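Local coordinates for protein alanine racemase 1 (Caldanaerobacter subterraneus subsp. tengcongensis MB4, PDB 4Y2W) that belongs to the alanine racemase family and forms a two-chain assembly in which a TIM-barrel domain is joined to a beta-rich C-terminal domain, at residues F250-V255 against A281-G286; Y299-K304 against V335-T340; V255-V260 against E327-G332; G5-R10 against R368-V373; G305-I310 against N342-S347. The protein carries 1 engineered substitution. All blocks are in the same frame, centred on the assembly; numbering follows the deposited sequence.

Interaction 1 (F250-V255 against A281-G286); sequences FTTRVV and ATIPVG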
# COMPACT_ATOMS: atom_id res chain seq x y z
N PHE A 250 12.08 -8.07 3.80
CA PHE A 250 10.67 -8.16 4.16
C PHE A 250 10.46 -9.50 4.84
O PHE A 250 10.55 -10.54 4.20
CB PHE A 250 9.81 -8.03 2.89
CG PHE A 250 8.33 -7.86 3.14
CD1 PHE A 250 7.81 -7.60 4.40
CD2 PHE A 250 7.45 -7.93 2.06
CE1 PHE A 250 6.45 -7.44 4.59
CE2 PHE A 250 6.09 -7.76 2.25
CZ PHE A 250 5.59 -7.52 3.51
N THR A 251 10.21 -9.48 6.15
CA THR A 251 10.18 -10.69 6.96
C THR A 251 8.93 -10.83 7.82
O THR A 251 8.22 -9.85 8.08
CB THR A 251 11.42 -10.76 7.88
OG1 THR A 251 11.25 -9.86 8.99
CG2 THR A 251 12.69 -10.39 7.11
N THR A 252 8.66 -12.06 8.26
CA THR A 252 7.58 -12.35 9.21
C THR A 252 7.95 -13.55 10.08
O THR A 252 9.07 -14.05 10.00
CB THR A 252 6.24 -12.60 8.49
OG1 THR A 252 5.20 -12.71 9.47
CG2 THR A 252 6.29 -13.87 7.66
N ARG A 253 7.01 -14.01 10.90
CA ARG A 253 7.30 -15.08 11.87
C ARG A 253 6.29 -16.22 11.81
O ARG A 253 5.14 -16.03 11.40
CB ARG A 253 7.33 -14.52 13.29
CG ARG A 253 8.36 -13.42 13.52
CD ARG A 253 9.76 -13.99 13.63
NE ARG A 253 10.77 -12.96 13.39
CZ ARG A 253 12.05 -13.03 13.76
NH1 ARG A 253 12.52 -14.08 14.42
NH2 ARG A 253 12.86 -12.02 13.48
N VAL A 254 6.73 -17.40 12.24
CA VAL A 254 5.84 -18.54 12.36
C VAL A 254 4.95 -18.30 13.58
O VAL A 254 5.44 -18.07 14.68
CB VAL A 254 6.60 -19.88 12.47
CG1 VAL A 254 5.62 -21.03 12.60
CG2 VAL A 254 7.50 -20.09 11.26
N VAL A 255 3.65 -18.35 13.34
CA VAL A 255 2.64 -18.00 14.34
C VAL A 255 1.80 -19.22 14.74
O VAL A 255 1.18 -19.22 15.81
CB VAL A 255 1.78 -16.82 13.80
CG1 VAL A 255 0.28 -17.03 13.99
CG2 VAL A 255 2.25 -15.51 14.40
N ALA A 281 2.44 -24.33 8.47
CA ALA A 281 2.62 -23.16 9.30
C ALA A 281 1.74 -22.03 8.78
O ALA A 281 1.50 -21.92 7.57
CB ALA A 281 4.07 -22.74 9.33
N THR A 282 1.24 -21.20 9.69
CA THR A 282 0.51 -20.00 9.34
C THR A 282 1.38 -18.80 9.69
O THR A 282 2.03 -18.78 10.74
CB THR A 282 -0.83 -19.92 10.10
OG1 THR A 282 -1.52 -21.18 9.99
CG2 THR A 282 -1.71 -18.82 9.53
N ILE A 283 1.39 -17.80 8.82
CA ILE A 283 2.22 -16.62 9.04
C ILE A 283 1.37 -15.35 8.92
O ILE A 283 0.54 -15.24 8.02
CB ILE A 283 3.43 -16.57 8.09
CG1 ILE A 283 3.01 -16.84 6.63
CG2 ILE A 283 4.49 -17.59 8.52
CD1 ILE A 283 4.18 -16.92 5.66
N PRO A 284 1.57 -14.39 9.83
CA PRO A 284 0.69 -13.23 9.90
C PRO A 284 1.04 -12.16 8.87
O PRO A 284 1.25 -10.99 9.23
CB PRO A 284 0.90 -12.74 11.33
CG PRO A 284 2.33 -13.05 11.60
CD PRO A 284 2.65 -14.31 10.84
N VAL A 285 1.11 -12.55 7.60
CA VAL A 285 1.28 -11.60 6.50
C VAL A 285 0.31 -11.96 5.38
O VAL A 285 0.17 -13.12 5.01
CB VAL A 285 2.73 -11.56 5.98
CG1 VAL A 285 3.13 -12.87 5.31
CG2 VAL A 285 2.92 -10.37 5.03
N GLY A 286 -0.38 -10.94 4.85
CA GLY A 286 -1.35 -11.14 3.78
C GLY A 286 -1.27 -10.03 2.76
O GLY A 286 -0.30 -9.28 2.73
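Pro284 and Arg253 meet where a proline ring comes up against a backbone carbonyl, Pro284 CD lying 3.1 Å from Arg253 O. The same ring touches two further groups: Thr252 OG1 is 3.3 Å from Pro284 CD, and Val255 CG2 rests 3.7 Å from Pro284 CG. Thr252 divides its two branches between different neighbours. With OG1 anti to the backbone N (chi1 -173°), the hydroxyl falls beside the proline, while the Thr252 and Ile283 side chains cross at about a right angle, with Thr252 CG2 4.0 Å from Ile283 CB and also brushing Val285 CG1. Farther along, Phe250 CZ reaches Val285 CG2 at 4.2 Å, and at the other end Val254 CG1 meets Ala281 CB at 4.0 Å. The contact shows how two antiparallel strands of one sheet, 248-260 and 278-283, can part company: Val255 N still donates to Thr282 O at 3.1 Å (N-H...O angle 158°), but Val255 and His256 both face Thr282, a classic beta bulge, and beyond Ile283 the second strand leaves its partner. There Pro284 is the centre of an inverse gamma turn, closed by a weak bond from Val285 N to Ile283 O. In the next shell, Thr9 OG1 is hydrogen-bonded to both Thr252 OG1 and Pro284 O, so one threonine from the chain's beginning ties the strand to the turn. At the subunit interface, Thr282 OG1 is hydrogen-bonded to Arg138 O of the second subunit, and Tyr88 of that subunit packs on Val255.

Interaction 2 (Y299-K304 against V335-T340); sequences YKLLLK and VVIIGT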
# COMPACT_ATOMS: atom_id res chain seq x y z
N TYR A 299 4.53 -19.31 -5.08
CA TYR A 299 5.77 -18.69 -4.64
C TYR A 299 6.32 -19.49 -3.48
O TYR A 299 5.58 -20.22 -2.81
CB TYR A 299 5.56 -17.22 -4.24
CG TYR A 299 6.83 -16.39 -4.32
CD1 TYR A 299 7.43 -16.13 -5.55
CD2 TYR A 299 7.43 -15.87 -3.18
CE1 TYR A 299 8.60 -15.38 -5.64
CE2 TYR A 299 8.59 -15.12 -3.25
CZ TYR A 299 9.17 -14.88 -4.48
OH TYR A 299 10.32 -14.12 -4.56
N LYS A 300 7.62 -19.37 -3.25
CA LYS A 300 8.27 -20.04 -2.14
C LYS A 300 9.05 -19.02 -1.32
O LYS A 300 9.82 -18.24 -1.87
CB LYS A 300 9.19 -21.14 -2.65
CG LYS A 300 8.48 -22.19 -3.49
CD LYS A 300 9.43 -23.22 -4.04
CE LYS A 300 8.69 -24.26 -4.87
NZ LYS A 300 9.56 -25.42 -5.22
N LEU A 301 8.81 -19.02 -0.01
CA LEU A 301 9.49 -18.12 0.92
C LEU A 301 10.65 -18.85 1.58
O LEU A 301 10.72 -20.07 1.53
CB LEU A 301 8.52 -17.62 2.00
CG LEU A 301 7.15 -17.13 1.55
CD1 LEU A 301 6.32 -16.73 2.77
CD2 LEU A 301 7.25 -15.97 0.58
N LEU A 302 11.54 -18.09 2.21
CA LEU A 302 12.70 -18.67 2.87
C LEU A 302 12.45 -18.87 4.35
O LEU A 302 11.94 -17.97 5.03
CB LEU A 302 13.93 -17.78 2.67
CG LEU A 302 14.51 -17.75 1.26
CD1 LEU A 302 15.58 -16.68 1.15
CD2 LEU A 302 15.07 -19.11 0.87
N LEU A 303 12.79 -20.06 4.84
CA LEU A 303 12.67 -20.41 6.25
C LEU A 303 13.81 -21.35 6.58
O LEU A 303 13.84 -22.49 6.09
CB LEU A 303 11.32 -21.10 6.50
CG LEU A 303 11.14 -21.82 7.85
CD1 LEU A 303 11.31 -20.87 9.02
CD2 LEU A 303 9.79 -22.52 7.90
N LYS A 304 14.75 -20.88 7.40
CA LYS A 304 15.95 -21.65 7.76
C LYS A 304 16.80 -22.01 6.53
O LYS A 304 17.42 -23.07 6.49
CB LYS A 304 15.57 -22.93 8.52
CG LYS A 304 14.79 -22.69 9.80
CD LYS A 304 14.20 -23.99 10.32
CE LYS A 304 13.96 -23.95 11.82
NZ LYS A 304 15.19 -24.29 12.58
N VAL A 335 10.59 -15.88 8.84
CA VAL A 335 10.22 -16.25 7.48
C VAL A 335 10.45 -15.06 6.56
O VAL A 335 9.81 -14.02 6.72
CB VAL A 335 8.75 -16.70 7.40
CG1 VAL A 335 8.35 -16.97 5.95
CG2 VAL A 335 8.52 -17.93 8.26
N VAL A 336 11.37 -15.21 5.62
CA VAL A 336 11.75 -14.11 4.72
C VAL A 336 10.92 -14.16 3.44
O VAL A 336 10.82 -15.20 2.78
CB VAL A 336 13.26 -14.14 4.39
CG1 VAL A 336 13.63 -13.05 3.39
CG2 VAL A 336 14.07 -13.98 5.67
N ILE A 337 10.32 -13.02 3.11
CA ILE A 337 9.46 -12.87 1.93
C ILE A 337 10.24 -12.25 0.78
O ILE A 337 10.13 -12.67 -0.37
CB ILE A 337 8.26 -11.97 2.27
CG1 ILE A 337 7.51 -12.51 3.49
CG2 ILE A 337 7.33 -11.86 1.07
CD1 ILE A 337 6.73 -11.45 4.25
N ILE A 338 11.01 -11.21 1.12
CA ILE A 338 11.94 -10.55 0.20
C ILE A 338 13.27 -10.44 0.92
O ILE A 338 13.32 -10.01 2.07
CB ILE A 338 11.48 -9.13 -0.16
CG1 ILE A 338 10.09 -9.15 -0.79
CG2 ILE A 338 12.49 -8.46 -1.08
CD1 ILE A 338 9.48 -7.77 -0.99
N GLY A 339 14.35 -10.84 0.25
CA GLY A 339 15.69 -10.71 0.81
C GLY A 339 16.42 -12.03 1.06
O GLY A 339 16.02 -13.08 0.57
N THR A 340 17.48 -11.94 1.86
CA THR A 340 18.46 -13.01 2.02
C THR A 340 18.24 -13.76 3.34
O THR A 340 17.79 -13.18 4.32
CB THR A 340 19.89 -12.44 1.98
OG1 THR A 340 20.16 -11.91 0.67
CG2 THR A 340 20.95 -13.51 2.30
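Leu302 and Val336 form an isolated antiparallel, hydrogen-bonded pair, with Leu302 N to Val336 O at 3.0 Å and Val336 N to Leu302 O at 2.9 Å. Leu302 O also accepts a CA-H...O contact from Val335. The apolar side chains then sort themselves onto two faces. On one, Leu301 spreads its two methyls over different partners: CG lies anti to the carbonyl carbon (chi1 -47°), which brings Leu301 CD1 to 3.8 Å from Val335 CG1, while Leu301 CD2 comes within 4.1 Å of Ile337 CG2. Leu301 and Ile337 run side by side and point the same way, whereas Leu301 and Val335 meet obliquely. The other methyl of Val335, CG2, is taken up by Leu303 CD1 at 4.1 Å, so each methyl of the valine has its own leucine. Strand 334-336 is thus flanked by 300-303 and, across its other edge, by 248-260, where Ile337 and Ile338 both face Phe250 in a classic beta bulge. The chain turns a corner over residues 337 to 339, and Gly339 takes the positive phi (116°) of that corner. On the second face, Leu302 CB is 4.1 Å from Val336 CB, and Leu302 CD1 extends past it to Gly339 O, 3.7 Å away. Back on the Leu301-Ile337 face, Tyr299 turns its ring edge to Leu301 CD2, which lies in the plane of the ring, and to Ile337 O, near the same plane. Outward from the corner, Met351 of helix 348-354 packs on both Tyr299 and Ile338, and a backbone bond ties Val335 to Thr252.

Interaction 3 (V255-V260 against E327-G332); sequences VHLKDV and EGVEIG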
# COMPACT_ATOMS: atom_id res chain seq x y z
N VAL A 255 3.65 -18.35 13.34
CA VAL A 255 2.64 -18.00 14.34
C VAL A 255 1.80 -19.22 14.74
O VAL A 255 1.18 -19.22 15.81
CB VAL A 255 1.78 -16.82 13.80
CG1 VAL A 255 0.28 -17.03 13.99
CG2 VAL A 255 2.25 -15.51 14.40
N HIS A 256 1.78 -20.25 13.91
CA HIS A 256 1.04 -21.47 14.22
C HIS A 256 1.56 -22.64 13.42
O HIS A 256 1.83 -22.50 12.23
CB HIS A 256 -0.45 -21.25 13.93
CG HIS A 256 -1.29 -22.47 14.17
ND1 HIS A 256 -1.30 -23.14 15.37
CD2 HIS A 256 -2.18 -23.11 13.37
CE1 HIS A 256 -2.14 -24.15 15.30
NE2 HIS A 256 -2.69 -24.16 14.10
N LEU A 257 1.69 -23.80 14.07
CA LEU A 257 2.07 -25.05 13.41
C LEU A 257 1.04 -26.14 13.71
O LEU A 257 0.73 -26.40 14.87
CB LEU A 257 3.44 -25.51 13.91
CG LEU A 257 4.63 -24.58 13.64
CD1 LEU A 257 5.78 -24.89 14.57
CD2 LEU A 257 5.06 -24.68 12.18
N LYS A 258 0.51 -26.76 12.66
CA LYS A 258 -0.34 -27.94 12.83
C LYS A 258 0.10 -29.11 11.96
O LYS A 258 0.62 -28.91 10.86
CB LYS A 258 -1.82 -27.62 12.57
CG LYS A 258 -2.12 -26.83 11.31
CD LYS A 258 -3.55 -27.04 10.82
CE LYS A 258 -4.20 -25.76 10.34
NZ LYS A 258 -3.32 -24.95 9.45
N ASP A 259 -0.10 -30.31 12.49
CA ASP A 259 0.12 -31.55 11.75
C ASP A 259 -1.22 -31.99 11.18
O ASP A 259 -2.20 -32.09 11.92
CB ASP A 259 0.64 -32.63 12.69
CG ASP A 259 2.06 -32.39 13.14
OD1 ASP A 259 2.99 -32.80 12.41
OD2 ASP A 259 2.26 -31.80 14.22
N VAL A 260 -1.26 -32.25 9.88
CA VAL A 260 -2.50 -32.68 9.22
C VAL A 260 -2.25 -33.90 8.34
O VAL A 260 -1.13 -34.11 7.89
CB VAL A 260 -3.12 -31.55 8.37
CG1 VAL A 260 -3.43 -30.34 9.22
CG2 VAL A 260 -2.22 -31.17 7.20
N GLU A 327 13.27 -29.28 8.98
CA GLU A 327 13.41 -29.88 10.30
C GLU A 327 13.64 -28.83 11.39
O GLU A 327 14.32 -27.83 11.17
CB GLU A 327 14.55 -30.90 10.32
CG GLU A 327 14.19 -32.24 9.69
CD GLU A 327 15.16 -33.35 10.07
OE1 GLU A 327 14.70 -34.41 10.55
OE2 GLU A 327 16.39 -33.17 9.89
N GLY A 328 13.06 -29.08 12.56
CA GLY A 328 13.26 -28.23 13.73
C GLY A 328 12.50 -26.91 13.70
O GLY A 328 12.95 -25.92 14.28
N VAL A 329 11.34 -26.90 13.05
CA VAL A 329 10.54 -25.68 12.91
C VAL A 329 9.85 -25.36 14.23
O VAL A 329 9.36 -26.26 14.92
CB VAL A 329 9.50 -25.80 11.77
CG1 VAL A 329 8.63 -24.55 11.70
CG2 VAL A 329 10.20 -26.02 10.44
N GLU A 330 9.81 -24.07 14.56
CA GLU A 330 9.32 -23.61 15.84
C GLU A 330 8.50 -22.33 15.69
O GLU A 330 8.56 -21.65 14.67
CB GLU A 330 10.49 -23.34 16.79
CG GLU A 330 11.21 -24.58 17.28
CD GLU A 330 12.17 -24.28 18.41
OE1 GLU A 330 12.66 -23.14 18.49
OE2 GLU A 330 12.43 -25.20 19.22
N ILE A 331 7.76 -22.00 16.75
CA ILE A 331 6.97 -20.78 16.79
C ILE A 331 7.95 -19.62 16.96
O ILE A 331 8.76 -19.62 17.88
CB ILE A 331 5.97 -20.78 17.96
CG1 ILE A 331 5.02 -21.98 17.88
CG2 ILE A 331 5.19 -19.47 18.01
CD1 ILE A 331 4.21 -22.08 16.60
N GLY A 332 7.88 -18.64 16.05
CA GLY A 332 8.76 -17.48 16.10
C GLY A 332 10.02 -17.60 15.26
O GLY A 332 10.91 -16.75 15.36
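Leu257 turns its CG anti to the carbonyl carbon (chi1 -62°), sending both methyls toward the 327-332 loop, where Val329 and Ile331 meet them. Ile331 folds at its second torsion (chi2 -58°), which carries CD1 back toward the strand. Leu257 CD2 lies 3.6 Å from Val329 CG1, the two side chains meeting obliquely, and Leu257 CD1 lies 3.8 Å from Ile331 CD1, these two sliding past each other in opposite directions. The same leucine methyl rests on the loop backbone between its valine and isoleucine neighbours, Leu257 CD1 being 3.9 Å from Glu330 C. Ile331 CD1 also reaches the strand's own main chain, 4.0 Å from His256 CA. Across the two segments the contact is made by apolar side chains, over a modest 227 Å², so the example is one of a loop without regular structure laid against a strand by its side chains. Polar anchors lie just outside: Glu330 OE1 forms a salt bridge with Lys2, and Glu330 N is hydrogen-bonded to Asp333 OD2. The strand itself is the far part of 248-260, beyond the bulge at Val255 and His256, and its backbone bonds run to strand 278-283, with Ala281 packing on Leu257. Toward the second subunit, His256 makes an edge-to-face ring contact with Tyr107 of that chain, and Lys258 NZ bonds to its Gly137 O, while the loop leads on through Gly332, bonded to Val254, into strand 334-336.

Interaction 4 (G5-R10 against R368-V373); sequences GVRPTR and RRVPRV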
# COMPACT_ATOMS: atom_id res chain seq x y z
N GLY A 5 8.82 -6.04 20.80
CA GLY A 5 7.83 -4.96 20.76
C GLY A 5 7.24 -4.68 19.40
O GLY A 5 6.09 -4.27 19.30
N VAL A 6 8.02 -4.90 18.34
CA VAL A 6 7.59 -4.62 16.97
C VAL A 6 6.76 -5.78 16.43
O VAL A 6 6.96 -6.93 16.81
CB VAL A 6 8.80 -4.36 16.05
CG1 VAL A 6 8.35 -4.08 14.61
CG2 VAL A 6 9.62 -3.20 16.58
N ARG A 7 5.82 -5.47 15.53
CA ARG A 7 4.99 -6.49 14.88
C ARG A 7 5.86 -7.59 14.27
O ARG A 7 6.95 -7.30 13.75
CB ARG A 7 4.14 -5.85 13.78
CG ARG A 7 3.18 -6.81 13.09
CD ARG A 7 2.58 -6.18 11.85
NE ARG A 7 1.73 -7.13 11.13
CZ ARG A 7 1.24 -6.93 9.91
NH1 ARG A 7 1.49 -5.81 9.24
NH2 ARG A 7 0.48 -7.86 9.34
N PRO A 8 5.40 -8.85 14.32
CA PRO A 8 6.17 -9.93 13.71
C PRO A 8 6.47 -9.68 12.23
O PRO A 8 7.64 -9.71 11.83
CB PRO A 8 5.27 -11.15 13.89
CG PRO A 8 4.44 -10.84 15.09
CD PRO A 8 4.20 -9.36 15.02
N THR A 9 5.44 -9.41 11.44
CA THR A 9 5.60 -9.05 10.03
C THR A 9 6.23 -7.66 9.96
O THR A 9 5.67 -6.70 10.49
CB THR A 9 4.26 -9.08 9.28
OG1 THR A 9 3.81 -10.43 9.17
CG2 THR A 9 4.39 -8.49 7.89
N ARG A 10 7.38 -7.55 9.30
CA ARG A 10 8.16 -6.31 9.31
C ARG A 10 9.08 -6.15 8.11
O ARG A 10 9.39 -7.11 7.40
CB ARG A 10 9.02 -6.25 10.57
CG ARG A 10 10.13 -7.30 10.63
CD ARG A 10 10.81 -7.32 11.99
NE ARG A 10 9.91 -7.75 13.05
CZ ARG A 10 10.21 -7.75 14.35
NH1 ARG A 10 11.41 -7.35 14.77
NH2 ARG A 10 9.32 -8.17 15.23
N ARG A 368 1.19 0.45 4.82
CA ARG A 368 1.26 1.20 6.07
C ARG A 368 1.35 0.29 7.30
O ARG A 368 2.01 0.64 8.28
CB ARG A 368 0.02 2.11 6.16
CG ARG A 368 -0.11 2.92 7.44
CD ARG A 368 -1.17 4.00 7.30
NE ARG A 368 -1.61 4.51 8.61
CZ ARG A 368 -2.50 3.91 9.40
NH1 ARG A 368 -3.08 2.76 9.05
NH2 ARG A 368 -2.82 4.47 10.56
N ARG A 369 0.70 -0.86 7.24
CA ARG A 369 0.65 -1.78 8.38
C ARG A 369 1.99 -2.44 8.71
O ARG A 369 2.18 -2.93 9.82
CB ARG A 369 -0.41 -2.87 8.14
CG ARG A 369 -0.98 -3.46 9.41
CD ARG A 369 -2.28 -4.20 9.16
NE ARG A 369 -2.12 -5.35 8.27
CZ ARG A 369 -3.11 -6.17 7.92
NH1 ARG A 369 -4.34 -5.98 8.37
NH2 ARG A 369 -2.86 -7.18 7.10
N VAL A 370 2.92 -2.44 7.75
CA VAL A 370 4.24 -3.03 7.94
C VAL A 370 5.19 -2.02 8.58
O VAL A 370 5.58 -1.04 7.94
CB VAL A 370 4.84 -3.49 6.60
CG1 VAL A 370 6.21 -4.13 6.80
CG2 VAL A 370 3.89 -4.46 5.90
N PRO A 371 5.58 -2.24 9.85
CA PRO A 371 6.54 -1.31 10.44
C PRO A 371 7.92 -1.44 9.80
O PRO A 371 8.27 -2.52 9.32
CB PRO A 371 6.59 -1.74 11.91
CG PRO A 371 6.25 -3.18 11.87
CD PRO A 371 5.22 -3.31 10.79
N ARG A 372 8.67 -0.35 9.80
CA ARG A 372 10.04 -0.34 9.29
C ARG A 372 11.01 -0.30 10.45
O ARG A 372 10.95 0.60 11.29
CB ARG A 372 10.27 0.87 8.38
CG ARG A 372 9.88 0.66 6.93
CD ARG A 372 8.38 0.52 6.75
NE ARG A 372 8.01 0.63 5.34
CZ ARG A 372 6.77 0.53 4.87
NH1 ARG A 372 5.75 0.29 5.68
NH2 ARG A 372 6.54 0.65 3.57
N VAL A 373 11.90 -1.29 10.50
CA VAL A 373 12.96 -1.36 11.50
C VAL A 373 14.27 -1.00 10.80
O VAL A 373 14.51 -1.43 9.67
CB VAL A 373 13.05 -2.77 12.12
CG1 VAL A 373 14.11 -2.83 13.20
CG2 VAL A 373 11.70 -3.18 12.68
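The carboxylate of Asp289 is gripped from both segments, by Arg7 NH2 at OD2 and by Arg369 NE at OD1, and beside it Arg7 NH1 gives a weak bond to Arg369 O at 3.0 Å. Segment 5-10 leads into strand 10-14, which pairs in parallel with 372-376: the N-terminus thus joins the sheet of the C-terminal domain. Arg7 runs extended toward the other segment. The two guanidinium planes stand 84° apart, and the shared carboxylate would offset their like charges. Arg369 NH1 reaches further, to Asp317 and to Glu70 of the second subunit. Thr9 CB lies over one face of the Arg7 guanidinium, toward its rim. The Arg10 side chain folds back on the carbonyls of Arg7 and Pro8: Arg10 NE bonds to Pro8 O at 3.2 Å, Arg10 NE and NH2 both bond weakly to Arg7 O, and NH2 forms a salt bridge with Asp4 OD1. Between these polar ends lies Pro371, a wedge with Val6 CG1 3.6 Å from its CG and Thr9 O 3.4 Å from its CD. Val6 CG1 touches Val373 CG2 as well, at 4.0 Å, and Val370 CG1 lies over the backbone of Arg10, 3.7 Å from Arg10 C. On the far side of Val370, its carbonyl O takes a bond of 2.6 Å from Arg372 NH1, which approaches in the carbonyl plane.

Interaction 5 (G305-I310 against N342-S347); sequences GKYVPI and NNETVS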
# COMPACT_ATOMS: atom_id res chain seq x y z
N GLY A 305 16.81 -21.12 5.54
CA GLY A 305 17.56 -21.35 4.31
C GLY A 305 16.95 -22.37 3.36
O GLY A 305 17.59 -22.78 2.39
N LYS A 306 15.71 -22.78 3.64
CA LYS A 306 14.98 -23.73 2.79
C LYS A 306 13.80 -23.00 2.16
O LYS A 306 13.23 -22.08 2.76
CB LYS A 306 14.45 -24.91 3.61
CG LYS A 306 15.50 -25.69 4.38
CD LYS A 306 16.33 -26.57 3.47
CE LYS A 306 17.40 -27.31 4.26
NZ LYS A 306 18.15 -28.28 3.42
N TYR A 307 13.44 -23.41 0.95
CA TYR A 307 12.28 -22.86 0.27
C TYR A 307 11.00 -23.55 0.75
O TYR A 307 10.93 -24.78 0.80
CB TYR A 307 12.43 -22.99 -1.24
CG TYR A 307 13.39 -21.98 -1.82
CD1 TYR A 307 12.96 -20.72 -2.22
CD2 TYR A 307 14.75 -22.28 -1.94
CE1 TYR A 307 13.83 -19.79 -2.73
CE2 TYR A 307 15.63 -21.35 -2.46
CZ TYR A 307 15.17 -20.11 -2.85
OH TYR A 307 16.04 -19.18 -3.37
N VAL A 308 10.00 -22.75 1.11
CA VAL A 308 8.71 -23.28 1.55
C VAL A 308 7.60 -22.63 0.72
O VAL A 308 7.51 -21.41 0.67
CB VAL A 308 8.47 -23.07 3.07
CG1 VAL A 308 9.30 -24.06 3.88
CG2 VAL A 308 8.79 -21.64 3.50
N PRO A 309 6.77 -23.45 0.06
CA PRO A 309 5.75 -22.89 -0.83
C PRO A 309 4.54 -22.35 -0.08
O PRO A 309 4.17 -22.86 0.97
CB PRO A 309 5.36 -24.08 -1.70
CG PRO A 309 5.55 -25.26 -0.82
CD PRO A 309 6.72 -24.93 0.07
N ILE A 310 3.94 -21.30 -0.63
CA ILE A 310 2.65 -20.81 -0.17
C ILE A 310 1.60 -21.81 -0.62
O ILE A 310 1.52 -22.13 -1.80
CB ILE A 310 2.33 -19.42 -0.75
CG1 ILE A 310 3.29 -18.37 -0.19
CG2 ILE A 310 0.89 -19.02 -0.43
CD1 ILE A 310 3.27 -17.05 -0.94
N ASN A 342 20.57 -17.17 4.95
CA ASN A 342 21.48 -18.34 4.90
C ASN A 342 21.84 -18.82 3.49
O ASN A 342 21.31 -19.83 3.02
CB ASN A 342 20.88 -19.51 5.68
CG ASN A 342 20.54 -19.16 7.12
OD1 ASN A 342 21.12 -18.24 7.69
ND2 ASN A 342 19.61 -19.90 7.70
N ASN A 343 22.74 -18.11 2.82
CA ASN A 343 23.21 -18.50 1.48
C ASN A 343 22.06 -18.79 0.53
O ASN A 343 22.08 -19.77 -0.21
CB ASN A 343 24.14 -19.72 1.57
CG ASN A 343 25.28 -19.52 2.55
OD1 ASN A 343 25.54 -20.37 3.40
ND2 ASN A 343 25.96 -18.38 2.44
N GLU A 344 21.04 -17.93 0.57
CA GLU A 344 19.82 -18.12 -0.21
C GLU A 344 19.02 -16.82 -0.22
O GLU A 344 18.92 -16.14 0.80
CB GLU A 344 18.98 -19.25 0.37
CG GLU A 344 18.19 -20.02 -0.67
CD GLU A 344 19.08 -20.79 -1.62
OE1 GLU A 344 19.86 -21.65 -1.15
OE2 GLU A 344 19.00 -20.55 -2.85
N THR A 345 18.46 -16.49 -1.38
CA THR A 345 17.82 -15.19 -1.56
C THR A 345 16.56 -15.29 -2.40
O THR A 345 16.57 -15.86 -3.49
CB THR A 345 18.80 -14.20 -2.22
OG1 THR A 345 19.97 -14.06 -1.39
CG2 THR A 345 18.17 -12.82 -2.42
N VAL A 346 15.47 -14.73 -1.88
CA VAL A 346 14.28 -14.45 -2.68
C VAL A 346 14.27 -12.95 -2.95
O VAL A 346 13.63 -12.17 -2.24
CB VAL A 346 12.96 -14.90 -2.03
CG1 VAL A 346 12.73 -16.38 -2.29
CG2 VAL A 346 12.92 -14.60 -0.53
N SER A 347 15.01 -12.55 -3.99
CA SER A 347 15.24 -11.13 -4.27
C SER A 347 13.96 -10.42 -4.64
O SER A 347 12.98 -11.04 -5.06
CB SER A 347 16.27 -10.96 -5.40
OG SER A 347 15.67 -11.17 -6.67
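Tyr307, on strand 306-311 of a beta hairpin with 300-303, leans its ring on Glu344 and Val346 of the neighbouring 342-347 segment. The turn of the hairpin, Lys304-Gly305, has two positive phi values, consistent with a type I' turn. The polar side of the contact centres on the tyrosine hydroxyl, which has two weak, alternative hydrogen bonds: Tyr307 OH lies 3.3 Å from Glu344 OE2 and 3.4 Å from Thr345 O. The bend in Glu344 (chi2 66°) brings OE2 to the edge of the ring, in its plane, although the carboxylate as a whole is turned 63° from that plane. At the two ends, Gly305 N is hydrogen-bonded to Gln341 OE1, and Ser347, the N-cap of helix 348-354, caps Ser350 N with its OG. Carbon-to-carbon packing fills in around the hydroxyl. Glu344 crosses the tyrosine at about a right angle, with its methylene CG 3.4 Å from Tyr307 CE2. Toward the hairpin's turn, Asn342 CB packs on Gly305 CA. At the CE1 edge, across the ring from CE2, Tyr307 CE1 meets Val346 CG1 at 3.6 Å, the two side chains sliding past each other in opposite directions.

Interactions 1, 2 and 4 are buried, while 3 and 5 lie at the surface, yet all five reach the same branched sheet. Interactions 1 and 3 share strand 248-260 and Val255, one on each side of the bulge; both also touch the second subunit, as does interaction 4. Interactions 2 and 5, whose centres are about 4 Å apart, engage successive strands of the same hairpin and are joined by backbone bonds such as Leu301 N to Val308 O. The chemistry follows location: a backbone pair with aliphatic packing makes 2, a single backbone bond with proline and aliphatic packing makes 1, charge clustering marks 4, wholly apolar contact serves 3, and weak hydroxyl bonds mix with packing in 5.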